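HTH-type transcriptional repressor NemR (PDB 4YZE) represses transcription of the nemRA-gloA operon by binding the NemR box, and responds to electrophiles and reactive chlorine species such as bleach. Local coordinates at residues A[13-18]-A[48-53]; A[26-31]-A[55-60]; A[86-91]-A[140-145]. The protein carries 5 engineered substitutions. One frame throughout, in Å; residues are numbered along the deposited sequence.

Contact 1: residues A[13-18]-A[48-53]; sequences EHLLAT and YHYFRS
Phe51 turns CG anti to its own carbonyl carbon (chi1 -55°), which sends the ring toward helix 10-26. Leu16 makes the same choice (chi1 -66°), and its branched end reaches the ring. Leu16 CD2 approaches Phe51 CZ obliquely, at 3.7 Å. Leu16 CG follows at 4.0 Å from Phe51 CZ. Leu15 comes in at a different place. Its CD1 methyl sits at the ring edge, in plane, 4.0 Å from Phe51 CE2. The same methyl also reaches Tyr50, with CD1 4.0 Å from Tyr50 CD2, and these two side chains cross at about a right angle. All of this belongs to the tetR-type DNA-binding domain. Helix 10-26 backs the predicted helix-turn-helix, and helix 44-50 is its second helix. Phe51 is the first residue to leave that helix, and its ring is buried. Phe57 of helix 54-79 meets the Phe51 ring edge-to-face. Shortening Phe51 to an alanine would probably leave both leucine methyls and the Phe57 ring without their shared partner. Leu15 also packs on Leu36, and Leu16 touches Ala60 and Arg64.

Contact 2: residues A[26-31]-A[55-60]; sequences RGFTGM and EAFGVA
The backbone oxygens of Phe28 and Met31 both hydrogen-bond to one ammonium group, Lys54 NZ, and the Phe28 ring adds a cation-pi contact to the same lysine. Lys54 is the first residue of helix 54-79, so these bonds tie the loop to the start of that helix. The setting is the tetR-type DNA-binding domain, where residues 26-31 link helix 10-26 to helix 33-40, which opens the predicted helix-turn-helix. Residues 55-60 lie on the long helix that follows that motif. Phe28 has the largest share of the apolar contact. Its CG is anti to the backbone N (chi1 -178°), and the ring reaches out to the helix backbone at Gly58. Phe28 CZ lies 3.7 Å from Gly58 CA, and CE1 of the same ring is 3.8 Å from that carbon. The fit depends on the missing side chain. A beta carbon built on Gly58 would fall only 2.7 Å from Phe28 CZ, which is a clash. Phe28 and Phe57 meet edge to edge, each near the plane of the other ring, with Phe28 CE1 4.4 Å from Phe57 CD2. This is a loose contact and not a stack. Beyond the two segments, Phe28 packs on Leu120, on Met124 and on Ser23, which is engineered here and replaces a cysteine that forms a transient interchain disulfide in the presence of reactive electrophiles. Met31 completes the contact through its terminal methyl. Its chain runs extended as far as SD and then bends (chi3 67°), which puts CE 4.2 Å from Phe57 CE2.

Contact 3: residues A[86-91]-A[140-145]; sequences DRILAY and SQALEN
Ile88 pushes its CD1 methyl against the forked end of Leu143. CD1 is 3.5 Å from Leu143 CD2 and 3.9 Å from Leu143 CG, so the isoleucine tip meets the CD2 branch and the CG it springs from. The contact joins helix 84-97 to helix 122-148 in the mainly helical C-terminal domain typical of TetR-family repressors. The two segments run in roughly opposite directions. Ile88 and Leu143 cross at about a right angle. The Ile88 branch that does the touching is the long one. Its CG1 lies anti to the carbonyl carbon (chi1 -72°), and the chain then runs straight on to CD1, which carries the methyl to the other helix. Ala142 takes the flank of the same branch. Its CB is 4.0 Å from Ile88 CD1 and 4.1 Å from Ile88 CG1. The small alanine side chain probably helps the backbones come near here, with Ile88 CA 7.4 Å from Ala142 CA. The three touching residues are buried, and the contact between them is wholly apolar. Two loop residues close in around them: Leu152 packs on Ile88, and Phe154 on Leu143. Ile196, which follows the last helix, also touches Leu143. On another side of helix 122-148, Gln141 and Asn145 are tied to each other one turn apart. Gln141 NE2 gives a hydrogen bond of 3.1 Å to Asn145 OD1. The bond is bent, 143° at the hydrogen, and the donor stands above the carbonyl plane of Asn145.

How the contacts relate
From the N terminus, the chain passes through 13-18 and then 26-31 before either loop closes. Contact 1 closes at 48-53, and contact 2 closes soon after at 55-60. The two loops therefore cross. They also touch, with Phe51 CE1 3.7 Å from Ala60 CB. Contact 1 ties helix 10-26 to the end of helix 44-50, and contact 2 ties the loop after helix 10-26 to helix 54-79. Contact 3 comes later, in series with both. It closes the loop from 86-91 to 140-145 inside the C-terminal domain. Its centre is about 35 Å from that of contact 1 and about 32 Å from that of contact 2. Helix 54-79 leads from the DNA-binding domain toward it.

Contact 1: residues A[13-18]-A[48-53]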
ATOM      1  N   GLU A  13     -13.654 -25.433   5.988  1.00 61.57           N
ATOM      2  CA  GLU A  13     -12.744 -24.904   4.969  1.00 65.86           C
ATOM      3  C   GLU A  13     -13.527 -24.251   3.832  1.00 61.89           C
ATOM      4  O   GLU A  13     -13.111 -23.228   3.282  1.00 58.17           O
ATOM      5  CB  GLU A  13     -11.837 -26.004   4.406  1.00 74.99           C
ATOM      6  CG  GLU A  13     -10.711 -26.438   5.333  1.00 85.32           C
ATOM      7  CD  GLU A  13      -9.632 -25.375   5.501  1.00 88.82           C
ATOM      8  OE1 GLU A  13      -9.173 -24.817   4.477  1.00 91.49           O
ATOM      9  OE2 GLU A  13      -9.243 -25.101   6.659  1.00 83.82           O
ATOM     10  N   HIS A  14     -14.664 -24.843   3.486  1.00 60.38           N
ATOM     11  CA  HIS A  14     -15.486 -24.302   2.415  1.00 55.27           C
ATOM     12  C   HIS A  14     -15.942 -22.880   2.725  1.00 53.67           C
ATOM     13  O   HIS A  14     -15.833 -22.005   1.868  1.00 55.83           O
ATOM     14  CB  HIS A  14     -16.690 -25.192   2.132  1.00 55.06           C
ATOM     15  CG  HIS A  14     -17.478 -24.760   0.939  1.00 64.89           C
ATOM     16  ND1 HIS A  14     -16.880 -24.368  -0.246  1.00 67.30           N
ATOM     17  CD2 HIS A  14     -18.808 -24.637   0.740  1.00 65.80           C
ATOM     18  CE1 HIS A  14     -17.806 -24.032  -1.114  1.00 67.79           C
ATOM     19  NE2 HIS A  14     -18.993 -24.188  -0.544  1.00 67.30           N
ATOM     20  N   LEU A  15     -16.448 -22.654   3.938  1.00 52.20           N
ATOM     21  CA  LEU A  15     -16.841 -21.310   4.361  1.00 53.37           C
ATOM     22  C   LEU A  15     -15.649 -20.337   4.316  1.00 51.85           C
ATOM     23  O   LEU A  15     -15.752 -19.223   3.793  1.00 47.30           O
ATOM     24  CB  LEU A  15     -17.431 -21.342   5.772  1.00 54.73           C
ATOM     25  CG  LEU A  15     -18.854 -21.885   5.944  1.00 58.14           C
ATOM     26  CD1 LEU A  15     -19.165 -22.141   7.408  1.00 50.07           C
ATOM     27  CD2 LEU A  15     -19.883 -20.939   5.346  1.00 50.11           C
ATOM     28  N   LEU A  16     -14.516 -20.762   4.861  1.00 47.93           N
ATOM     29  CA  LEU A  16     -13.339 -19.901   4.904  1.00 49.51           C
ATOM     30  C   LEU A  16     -12.898 -19.519   3.493  1.00 50.06           C
ATOM     31  O   LEU A  16     -12.644 -18.346   3.214  1.00 43.56           O
ATOM     32  CB  LEU A  16     -12.211 -20.578   5.677  1.00 53.11           C
ATOM     33  CG  LEU A  16     -12.535 -20.778   7.160  1.00 55.82           C
ATOM     34  CD1 LEU A  16     -11.513 -21.692   7.828  1.00 52.81           C
ATOM     35  CD2 LEU A  16     -12.612 -19.433   7.899  1.00 43.94           C
ATOM     36  N   ALA A  17     -12.869 -20.507   2.599  1.00 55.25           N
ATOM     37  CA  ALA A  17     -12.443 -20.296   1.213  1.00 59.97           C
ATOM     38  C   ALA A  17     -13.363 -19.322   0.492  1.00 59.79           C
ATOM     39  O   ALA A  17     -12.902 -18.390  -0.176  1.00 56.85           O
ATOM     40  CB  ALA A  17     -12.379 -21.620   0.464  1.00 53.60           C
ATOM     41  N   THR A  18     -14.665 -19.555   0.626  1.00 54.97           N
ATOM     42  CA  THR A  18     -15.666 -18.677   0.032  1.00 52.30           C
ATOM     43  C   THR A  18     -15.494 -17.258   0.566  1.00 52.00           C
ATOM     44  O   THR A  18     -15.493 -16.299  -0.206  1.00 53.68           O
ATOM     45  CB  THR A  18     -17.079 -19.158   0.355  1.00 53.93           C
ATOM     46  OG1 THR A  18     -17.176 -20.563   0.083  1.00 57.08           O
ATOM     47  CG2 THR A  18     -18.103 -18.400  -0.478  1.00 49.94           C
ATOM     48  N   TYR A  48     -23.103 -20.667  12.299  1.00 59.28           N
ATOM     49  CA  TYR A  48     -23.051 -20.295  13.700  1.00 63.05           C
ATOM     50  C   TYR A  48     -22.592 -21.451  14.594  1.00 64.35           C
ATOM     51  O   TYR A  48     -22.230 -21.240  15.750  1.00 70.38           O
ATOM     52  CB  TYR A  48     -24.400 -19.704  14.142  1.00 58.96           C
ATOM     53  CG  TYR A  48     -24.530 -18.243  13.766  1.00 56.39           C
ATOM     54  CD1 TYR A  48     -23.588 -17.312  14.207  1.00 58.35           C
ATOM     55  CD2 TYR A  48     -25.573 -17.793  12.967  1.00 56.71           C
ATOM     56  CE1 TYR A  48     -23.683 -15.973  13.867  1.00 58.30           C
ATOM     57  CE2 TYR A  48     -25.683 -16.450  12.626  1.00 58.88           C
ATOM     58  CZ  TYR A  48     -24.730 -15.546  13.078  1.00 64.43           C
ATOM     59  OH  TYR A  48     -24.810 -14.211  12.747  1.00 69.76           O
ATOM     60  N   HIS A  49     -22.597 -22.665  14.043  1.00 64.52           N
ATOM     61  CA  HIS A  49     -22.001 -23.825  14.708  1.00 69.14           C
ATOM     62  C   HIS A  49     -20.461 -23.771  14.662  1.00 69.26           C
ATOM     63  O   HIS A  49     -19.779 -24.232  15.579  1.00 67.77           O
ATOM     64  CB  HIS A  49     -22.515 -25.126  14.073  1.00 70.17           C
ATOM     65  CG  HIS A  49     -21.739 -26.346  14.470  1.00 84.87           C
ATOM     66  ND1 HIS A  49     -20.942 -27.042  13.586  1.00 93.93           N
ATOM     67  CD2 HIS A  49     -21.633 -26.991  15.656  1.00 91.06           C
ATOM     68  CE1 HIS A  49     -20.379 -28.063  14.210  1.00 94.23           C
ATOM     69  NE2 HIS A  49     -20.782 -28.053  15.468  1.00 94.66           N
ATOM     70  N   TYR A  50     -19.916 -23.207  13.589  1.00 69.94           N
ATOM     71  CA  TYR A  50     -18.466 -23.153  13.421  1.00 68.92           C
ATOM     72  C   TYR A  50     -17.875 -21.854  13.939  1.00 65.33           C
ATOM     73  O   TYR A  50     -16.777 -21.834  14.492  1.00 69.21           O
ATOM     74  CB  TYR A  50     -18.082 -23.349  11.953  1.00 68.08           C
ATOM     75  CG  TYR A  50     -18.400 -24.727  11.436  1.00 74.40           C
ATOM     76  CD1 TYR A  50     -17.844 -25.852  12.029  1.00 81.91           C
ATOM     77  CD2 TYR A  50     -19.253 -24.909  10.359  1.00 71.19           C
ATOM     78  CE1 TYR A  50     -18.135 -27.118  11.568  1.00 84.81           C
ATOM     79  CE2 TYR A  50     -19.544 -26.173   9.887  1.00 73.75           C
ATOM     80  CZ  TYR A  50     -18.984 -27.272  10.498  1.00 78.79           C
ATOM     81  OH  TYR A  50     -19.270 -28.532  10.039  1.00 80.59           O
ATOM     82  N   PHE A  51     -18.606 -20.766  13.753  1.00 62.87           N
ATOM     83  CA  PHE A  51     -18.074 -19.453  14.059  1.00 61.30           C
ATOM     84  C   PHE A  51     -19.082 -18.666  14.869  1.00 65.10           C
ATOM     85  O   PHE A  51     -20.259 -18.607  14.513  1.00 69.17           O
ATOM     86  CB  PHE A  51     -17.725 -18.718  12.760  1.00 53.34           C
ATOM     87  CG  PHE A  51     -16.780 -19.481  11.877  1.00 52.35           C
ATOM     88  CD1 PHE A  51     -15.419 -19.498  12.150  1.00 54.14           C
ATOM     89  CD2 PHE A  51     -17.248 -20.179  10.780  1.00 55.67           C
ATOM     90  CE1 PHE A  51     -14.544 -20.201  11.344  1.00 56.83           C
ATOM     91  CE2 PHE A  51     -16.378 -20.885   9.966  1.00 54.41           C
ATOM     92  CZ  PHE A  51     -15.029 -20.893  10.247  1.00 54.97           C
ATOM     93  N   ARG A  52     -18.604 -18.078  15.961  1.00 69.06           N
ATOM     94  CA  ARG A  52     -19.425 -17.259  16.848  1.00 75.18           C
ATOM     95  C   ARG A  52     -20.069 -16.099  16.100  1.00 72.62           C
ATOM     96  O   ARG A  52     -21.222 -15.741  16.363  1.00 81.02           O
ATOM     97  CB  ARG A  52     -18.577 -16.734  18.016  1.00 80.38           C
ATOM     98  CG  ARG A  52     -18.779 -15.255  18.340  1.00 87.15           C
ATOM     99  CD  ARG A  52     -17.931 -14.815  19.526  1.00 91.21           C
ATOM    100  NE  ARG A  52     -16.522 -15.140  19.330  1.00 93.89           N
ATOM    101  CZ  ARG A  52     -15.585 -14.270  18.958  1.00 89.18           C
ATOM    102  NH1 ARG A  52     -15.894 -12.998  18.741  1.00 91.82           N
ATOM    103  NH2 ARG A  52     -14.333 -14.677  18.812  1.00 79.40           N
ATOM    104  N   SER A  53     -19.330 -15.534  15.151  1.00 59.35           N
ATOM    105  CA  SER A  53     -19.789 -14.346  14.443  1.00 59.50           C
ATOM    106  C   SER A  53     -19.000 -14.090  13.170  1.00 60.61           C
ATOM    107  O   SER A  53     -18.053 -14.818  12.848  1.00 62.44           O
ATOM    108  CB  SER A  53     -19.652 -13.121  15.338  1.00 62.37           C
ATOM    109  OG  SER A  53     -18.284 -12.871  15.617  1.00 63.81           O
TER

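Contact 2: residues A[26-31]-A[55-60]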
ATOM      1  N   ARG A  26     -14.708  -7.726  -2.797  1.00 73.59           N
ATOM      2  CA  ARG A  26     -15.478  -6.548  -2.398  1.00 75.84           C
ATOM      3  C   ARG A  26     -15.147  -6.001  -1.015  1.00 69.67           C
ATOM      4  O   ARG A  26     -15.902  -5.196  -0.467  1.00 71.74           O
ATOM      5  CB  ARG A  26     -16.979  -6.828  -2.527  1.00 86.02           C
ATOM      6  CG  ARG A  26     -17.501  -6.625  -3.944  1.00 96.43           C
ATOM      7  CD  ARG A  26     -18.806  -7.361  -4.202  1.00104.86           C
ATOM      8  NE  ARG A  26     -18.701  -8.209  -5.385  1.00109.75           N
ATOM      9  CZ  ARG A  26     -18.483  -9.519  -5.343  1.00113.12           C
ATOM     10  NH1 ARG A  26     -18.365 -10.139  -4.176  1.00113.03           N
ATOM     11  NH2 ARG A  26     -18.390 -10.215  -6.467  1.00116.72           N
ATOM     12  N   GLY A  27     -14.012  -6.415  -0.464  1.00 54.73           N
ATOM     13  CA  GLY A  27     -13.643  -6.004   0.880  1.00 58.85           C
ATOM     14  C   GLY A  27     -14.301  -6.881   1.932  1.00 61.85           C
ATOM     15  O   GLY A  27     -15.296  -7.553   1.652  1.00 61.32           O
ATOM     16  N   PHE A  28     -13.762  -6.882   3.147  1.00 62.10           N
ATOM     17  CA  PHE A  28     -14.335  -7.711   4.200  1.00 62.84           C
ATOM     18  C   PHE A  28     -15.606  -7.110   4.813  1.00 67.04           C
ATOM     19  O   PHE A  28     -16.598  -7.811   5.009  1.00 70.48           O
ATOM     20  CB  PHE A  28     -13.315  -8.035   5.304  1.00 47.97           C
ATOM     21  CG  PHE A  28     -13.877  -8.934   6.373  1.00 50.34           C
ATOM     22  CD1 PHE A  28     -14.071 -10.289   6.122  1.00 49.24           C
ATOM     23  CD2 PHE A  28     -14.247  -8.425   7.612  1.00 54.79           C
ATOM     24  CE1 PHE A  28     -14.596 -11.128   7.096  1.00 50.27           C
ATOM     25  CE2 PHE A  28     -14.789  -9.257   8.595  1.00 53.66           C
ATOM     26  CZ  PHE A  28     -14.958 -10.609   8.337  1.00 52.81           C
ATOM     27  N   THR A  29     -15.567  -5.819   5.129  1.00 71.98           N
ATOM     28  CA  THR A  29     -16.731  -5.137   5.689  1.00 81.65           C
ATOM     29  C   THR A  29     -17.851  -5.109   4.668  1.00 78.92           C
ATOM     30  O   THR A  29     -19.034  -5.082   5.026  1.00 77.99           O
ATOM     31  CB  THR A  29     -16.400  -3.699   6.100  1.00 89.96           C
ATOM     32  OG1 THR A  29     -15.502  -3.129   5.140  1.00 94.47           O
ATOM     33  CG2 THR A  29     -15.746  -3.679   7.478  1.00 90.42           C
ATOM     34  N   GLY A  30     -17.462  -5.113   3.395  1.00 75.29           N
ATOM     35  CA  GLY A  30     -18.409  -5.141   2.297  1.00 72.82           C
ATOM     36  C   GLY A  30     -19.156  -6.459   2.215  1.00 69.08           C
ATOM     37  O   GLY A  30     -20.322  -6.482   1.874  1.00 67.22           O
ATOM     38  N   MET A  31     -18.481  -7.561   2.525  1.00 65.80           N
ATOM     39  CA  MET A  31     -19.102  -8.877   2.445  1.00 64.45           C
ATOM     40  C   MET A  31     -20.135  -9.112   3.539  1.00 66.99           C
ATOM     41  O   MET A  31     -19.779  -9.215   4.706  1.00 68.47           O
ATOM     42  CB  MET A  31     -18.036  -9.963   2.527  1.00 62.09           C
ATOM     43  CG  MET A  31     -18.600 -11.363   2.465  1.00 63.77           C
ATOM     44  SD  MET A  31     -17.392 -12.562   3.044  1.00 63.86           S
ATOM     45  CE  MET A  31     -17.281 -12.118   4.778  1.00 62.81           C
ATOM     46  N   GLU A  55     -17.093 -11.608  12.725  1.00 49.10           N
ATOM     47  CA  GLU A  55     -15.775 -11.171  13.161  1.00 52.48           C
ATOM     48  C   GLU A  55     -14.879 -12.371  13.421  1.00 51.23           C
ATOM     49  O   GLU A  55     -13.724 -12.392  12.999  1.00 53.55           O
ATOM     50  CB  GLU A  55     -15.864 -10.305  14.422  1.00 51.13           C
ATOM     51  CG  GLU A  55     -14.467  -9.794  14.904  1.00 49.20           C
ATOM     52  CD  GLU A  55     -13.834 -10.678  15.980  1.00 72.14           C
ATOM     53  OE1 GLU A  55     -14.462 -11.673  16.395  1.00 71.78           O
ATOM     54  OE2 GLU A  55     -12.710 -10.374  16.427  1.00 77.50           O
ATOM     55  N   ALA A  56     -15.423 -13.367  14.119  1.00 51.63           N
ATOM     56  CA  ALA A  56     -14.663 -14.570  14.454  1.00 57.66           C
ATOM     57  C   ALA A  56     -14.206 -15.274  13.172  1.00 53.81           C
ATOM     58  O   ALA A  56     -13.051 -15.710  13.038  1.00 51.63           O
ATOM     59  CB  ALA A  56     -15.510 -15.500  15.321  1.00 54.79           C
ATOM     60  N   PHE A  57     -15.135 -15.357  12.228  1.00 50.34           N
ATOM     61  CA  PHE A  57     -14.887 -15.937  10.930  1.00 45.10           C
ATOM     62  C   PHE A  57     -13.728 -15.258  10.182  1.00 45.17           C
ATOM     63  O   PHE A  57     -12.872 -15.932   9.581  1.00 43.51           O
ATOM     64  CB  PHE A  57     -16.166 -15.845  10.105  1.00 49.10           C
ATOM     65  CG  PHE A  57     -15.979 -16.234   8.691  1.00 45.14           C
ATOM     66  CD1 PHE A  57     -15.999 -17.571   8.326  1.00 48.48           C
ATOM     67  CD2 PHE A  57     -15.778 -15.272   7.722  1.00 44.52           C
ATOM     68  CE1 PHE A  57     -15.830 -17.945   7.008  1.00 47.70           C
ATOM     69  CE2 PHE A  57     -15.602 -15.632   6.402  1.00 54.87           C
ATOM     70  CZ  PHE A  57     -15.628 -16.973   6.043  1.00 53.25           C
ATOM     71  N   GLY A  58     -13.717 -13.925  10.201  1.00 45.16           N
ATOM     72  CA  GLY A  58     -12.650 -13.165   9.575  1.00 46.86           C
ATOM     73  C   GLY A  58     -11.270 -13.494  10.134  1.00 42.85           C
ATOM     74  O   GLY A  58     -10.314 -13.603   9.375  1.00 42.00           O
ATOM     75  N   VAL A  59     -11.169 -13.643  11.454  1.00 41.96           N
ATOM     76  CA  VAL A  59      -9.895 -13.993  12.080  1.00 42.94           C
ATOM     77  C   VAL A  59      -9.425 -15.359  11.582  1.00 47.89           C
ATOM     78  O   VAL A  59      -8.273 -15.511  11.161  1.00 45.47           O
ATOM     79  CB  VAL A  59      -9.981 -14.033  13.607  1.00 46.04           C
ATOM     80  CG1 VAL A  59      -8.581 -14.253  14.208  1.00 47.43           C
ATOM     81  CG2 VAL A  59     -10.570 -12.743  14.135  1.00 53.82           C
ATOM     82  N   ALA A  60     -10.325 -16.343  11.635  1.00 48.64           N
ATOM     83  CA  ALA A  60     -10.046 -17.676  11.125  1.00 42.40           C
ATOM     84  C   ALA A  60      -9.676 -17.633   9.639  1.00 44.02           C
ATOM     85  O   ALA A  60      -8.731 -18.319   9.207  1.00 41.44           O
ATOM     86  CB  ALA A  60     -11.239 -18.595  11.360  1.00 43.78           C
TER

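Contact 3: residues A[86-91]-A[140-145]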
ATOM      1  N   ASP A  86      18.880 -15.583  -5.621  1.00 45.44           N
ATOM      2  CA  ASP A  86      17.921 -16.025  -6.633  1.00 47.91           C
ATOM      3  C   ASP A  86      16.522 -16.182  -6.041  1.00 44.27           C
ATOM      4  O   ASP A  86      15.514 -15.841  -6.674  1.00 44.75           O
ATOM      5  CB  ASP A  86      18.345 -17.366  -7.229  1.00 56.41           C
ATOM      6  CG  ASP A  86      19.697 -17.307  -7.920  1.00 65.79           C
ATOM      7  OD1 ASP A  86      20.077 -16.227  -8.433  1.00 62.29           O
ATOM      8  OD2 ASP A  86      20.370 -18.363  -7.962  1.00 74.86           O
ATOM      9  N   ARG A  87      16.460 -16.715  -4.829  1.00 45.35           N
ATOM     10  CA  ARG A  87      15.174 -16.977  -4.199  1.00 52.23           C
ATOM     11  C   ARG A  87      14.467 -15.682  -3.816  1.00 46.30           C
ATOM     12  O   ARG A  87      13.270 -15.538  -4.016  1.00 46.92           O
ATOM     13  CB  ARG A  87      15.349 -17.899  -2.996  1.00 55.90           C
ATOM     14  CG  ARG A  87      15.817 -19.291  -3.398  1.00 61.46           C
ATOM     15  CD  ARG A  87      16.240 -20.088  -2.179  1.00 65.52           C
ATOM     16  NE  ARG A  87      17.206 -21.127  -2.520  1.00 75.89           N
ATOM     17  CZ  ARG A  87      17.599 -22.089  -1.692  1.00 76.27           C
ATOM     18  NH1 ARG A  87      17.099 -22.156  -0.464  1.00 69.14           N
ATOM     19  NH2 ARG A  87      18.485 -22.989  -2.098  1.00 80.78           N
ATOM     20  N   ILE A  88      15.220 -14.730  -3.291  1.00 44.35           N
ATOM     21  CA  ILE A  88      14.651 -13.427  -2.999  1.00 48.29           C
ATOM     22  C   ILE A  88      14.118 -12.744  -4.262  1.00 52.07           C
ATOM     23  O   ILE A  88      12.998 -12.210  -4.245  1.00 48.75           O
ATOM     24  CB  ILE A  88      15.646 -12.547  -2.253  1.00 47.64           C
ATOM     25  CG1 ILE A  88      15.785 -13.070  -0.827  1.00 40.68           C
ATOM     26  CG2 ILE A  88      15.178 -11.100  -2.222  1.00 50.15           C
ATOM     27  CD1 ILE A  88      16.945 -12.477  -0.066  1.00 37.45           C
ATOM     28  N   LEU A  89      14.881 -12.783  -5.357  1.00 41.61           N
ATOM     29  CA  LEU A  89      14.412 -12.185  -6.594  1.00 45.22           C
ATOM     30  C   LEU A  89      13.131 -12.876  -7.063  1.00 46.16           C
ATOM     31  O   LEU A  89      12.253 -12.241  -7.651  1.00 45.52           O
ATOM     32  CB  LEU A  89      15.484 -12.245  -7.685  1.00 50.21           C
ATOM     33  CG  LEU A  89      16.773 -11.495  -7.353  1.00 51.50           C
ATOM     34  CD1 LEU A  89      17.734 -11.518  -8.518  1.00 54.46           C
ATOM     35  CD2 LEU A  89      16.490 -10.064  -6.937  1.00 54.38           C
ATOM     36  N   ALA A  90      13.022 -14.175  -6.791  1.00 44.95           N
ATOM     37  CA  ALA A  90      11.875 -14.945  -7.248  1.00 50.78           C
ATOM     38  C   ALA A  90      10.584 -14.478  -6.547  1.00 53.16           C
ATOM     39  O   ALA A  90       9.492 -14.538  -7.121  1.00 48.56           O
ATOM     40  CB  ALA A  90      12.118 -16.431  -7.034  1.00 42.86           C
ATOM     41  N   TYR A  91      10.732 -14.016  -5.309  1.00 50.93           N
ATOM     42  CA  TYR A  91       9.636 -13.445  -4.543  1.00 53.68           C
ATOM     43  C   TYR A  91       9.041 -12.293  -5.321  1.00 51.05           C
ATOM     44  O   TYR A  91       7.823 -12.215  -5.479  1.00 47.79           O
ATOM     45  CB  TYR A  91      10.156 -12.980  -3.180  1.00 50.69           C
ATOM     46  CG  TYR A  91       9.229 -12.133  -2.317  1.00 51.58           C
ATOM     47  CD1 TYR A  91       8.064 -12.663  -1.765  1.00 43.39           C
ATOM     48  CD2 TYR A  91       9.572 -10.822  -1.988  1.00 54.91           C
ATOM     49  CE1 TYR A  91       7.241 -11.888  -0.939  1.00 48.36           C
ATOM     50  CE2 TYR A  91       8.768 -10.043  -1.181  1.00 50.83           C
ATOM     51  CZ  TYR A  91       7.602 -10.574  -0.650  1.00 53.10           C
ATOM     52  OH  TYR A  91       6.813  -9.775   0.169  1.00 43.00           O
ATOM     53  N   SER A 140      13.960 -11.849   6.109  1.00 35.31           N
ATOM     54  CA  SER A 140      15.095 -11.518   6.962  1.00 36.23           C
ATOM     55  C   SER A 140      16.037 -12.702   7.114  1.00 49.13           C
ATOM     56  O   SER A 140      17.258 -12.539   7.026  1.00 38.61           O
ATOM     57  CB  SER A 140      14.611 -11.096   8.344  1.00 36.53           C
ATOM     58  OG  SER A 140      15.679 -10.569   9.091  1.00 42.28           O
ATOM     59  N   GLN A 141      15.474 -13.887   7.344  1.00 42.87           N
ATOM     60  CA  GLN A 141      16.295 -15.079   7.503  1.00 46.86           C
ATOM     61  C   GLN A 141      17.037 -15.390   6.193  1.00 48.59           C
ATOM     62  O   GLN A 141      18.222 -15.762   6.211  1.00 46.39           O
ATOM     63  CB  GLN A 141      15.442 -16.264   7.964  1.00 51.24           C
ATOM     64  CG  GLN A 141      16.250 -17.488   8.372  1.00 59.74           C
ATOM     65  CD  GLN A 141      17.255 -17.201   9.496  1.00 76.10           C
ATOM     66  OE1 GLN A 141      16.865 -16.965  10.645  1.00 84.24           O
ATOM     67  NE2 GLN A 141      18.558 -17.221   9.166  1.00 69.61           N
ATOM     68  N   ALA A 142      16.345 -15.203   5.062  1.00 45.59           N
ATOM     69  CA  ALA A 142      16.950 -15.428   3.742  1.00 41.20           C
ATOM     70  C   ALA A 142      18.129 -14.496   3.522  1.00 41.94           C
ATOM     71  O   ALA A 142      19.170 -14.912   2.997  1.00 41.29           O
ATOM     72  CB  ALA A 142      15.916 -15.237   2.620  1.00 39.87           C
ATOM     73  N   LEU A 143      17.962 -13.230   3.902  1.00 38.64           N
ATOM     74  CA  LEU A 143      19.032 -12.255   3.739  1.00 45.64           C
ATOM     75  C   LEU A 143      20.257 -12.651   4.574  1.00 51.16           C
ATOM     76  O   LEU A 143      21.387 -12.577   4.090  1.00 47.77           O
ATOM     77  CB  LEU A 143      18.560 -10.846   4.094  1.00 37.66           C
ATOM     78  CG  LEU A 143      17.515 -10.246   3.134  1.00 43.63           C
ATOM     79  CD1 LEU A 143      16.769  -9.120   3.815  1.00 35.35           C
ATOM     80  CD2 LEU A 143      18.153  -9.753   1.831  1.00 39.14           C
ATOM     81  N   GLU A 144      20.021 -13.071   5.816  1.00 41.27           N
ATOM     82  CA  GLU A 144      21.102 -13.436   6.732  1.00 47.79           C
ATOM     83  C   GLU A 144      21.831 -14.675   6.208  1.00 45.26           C
ATOM     84  O   GLU A 144      23.060 -14.687   6.127  1.00 46.98           O
ATOM     85  CB  GLU A 144      20.546 -13.666   8.142  1.00 43.76           C
ATOM     86  CG  GLU A 144      21.560 -14.162   9.162  1.00 46.35           C
ATOM     87  CD  GLU A 144      22.648 -13.149   9.465  1.00 61.26           C
ATOM     88  OE1 GLU A 144      23.691 -13.550  10.032  1.00 64.76           O
ATOM     89  OE2 GLU A 144      22.466 -11.954   9.151  1.00 54.31           O
ATOM     90  N   ASN A 145      21.058 -15.688   5.811  1.00 45.16           N
ATOM     91  CA  ASN A 145      21.612 -16.878   5.178  1.00 47.11           C
ATOM     92  C   ASN A 145      22.491 -16.528   3.982  1.00 47.54           C
ATOM     93  O   ASN A 145      23.562 -17.106   3.805  1.00 49.88           O
ATOM     94  CB  ASN A 145      20.496 -17.819   4.718  1.00 47.61           C
ATOM     95  CG  ASN A 145      19.774 -18.477   5.877  1.00 52.82           C
ATOM     96  OD1 ASN A 145      20.310 -18.574   6.977  1.00 54.26           O
ATOM     97  ND2 ASN A 145      18.555 -18.944   5.628  1.00 55.50           N
TER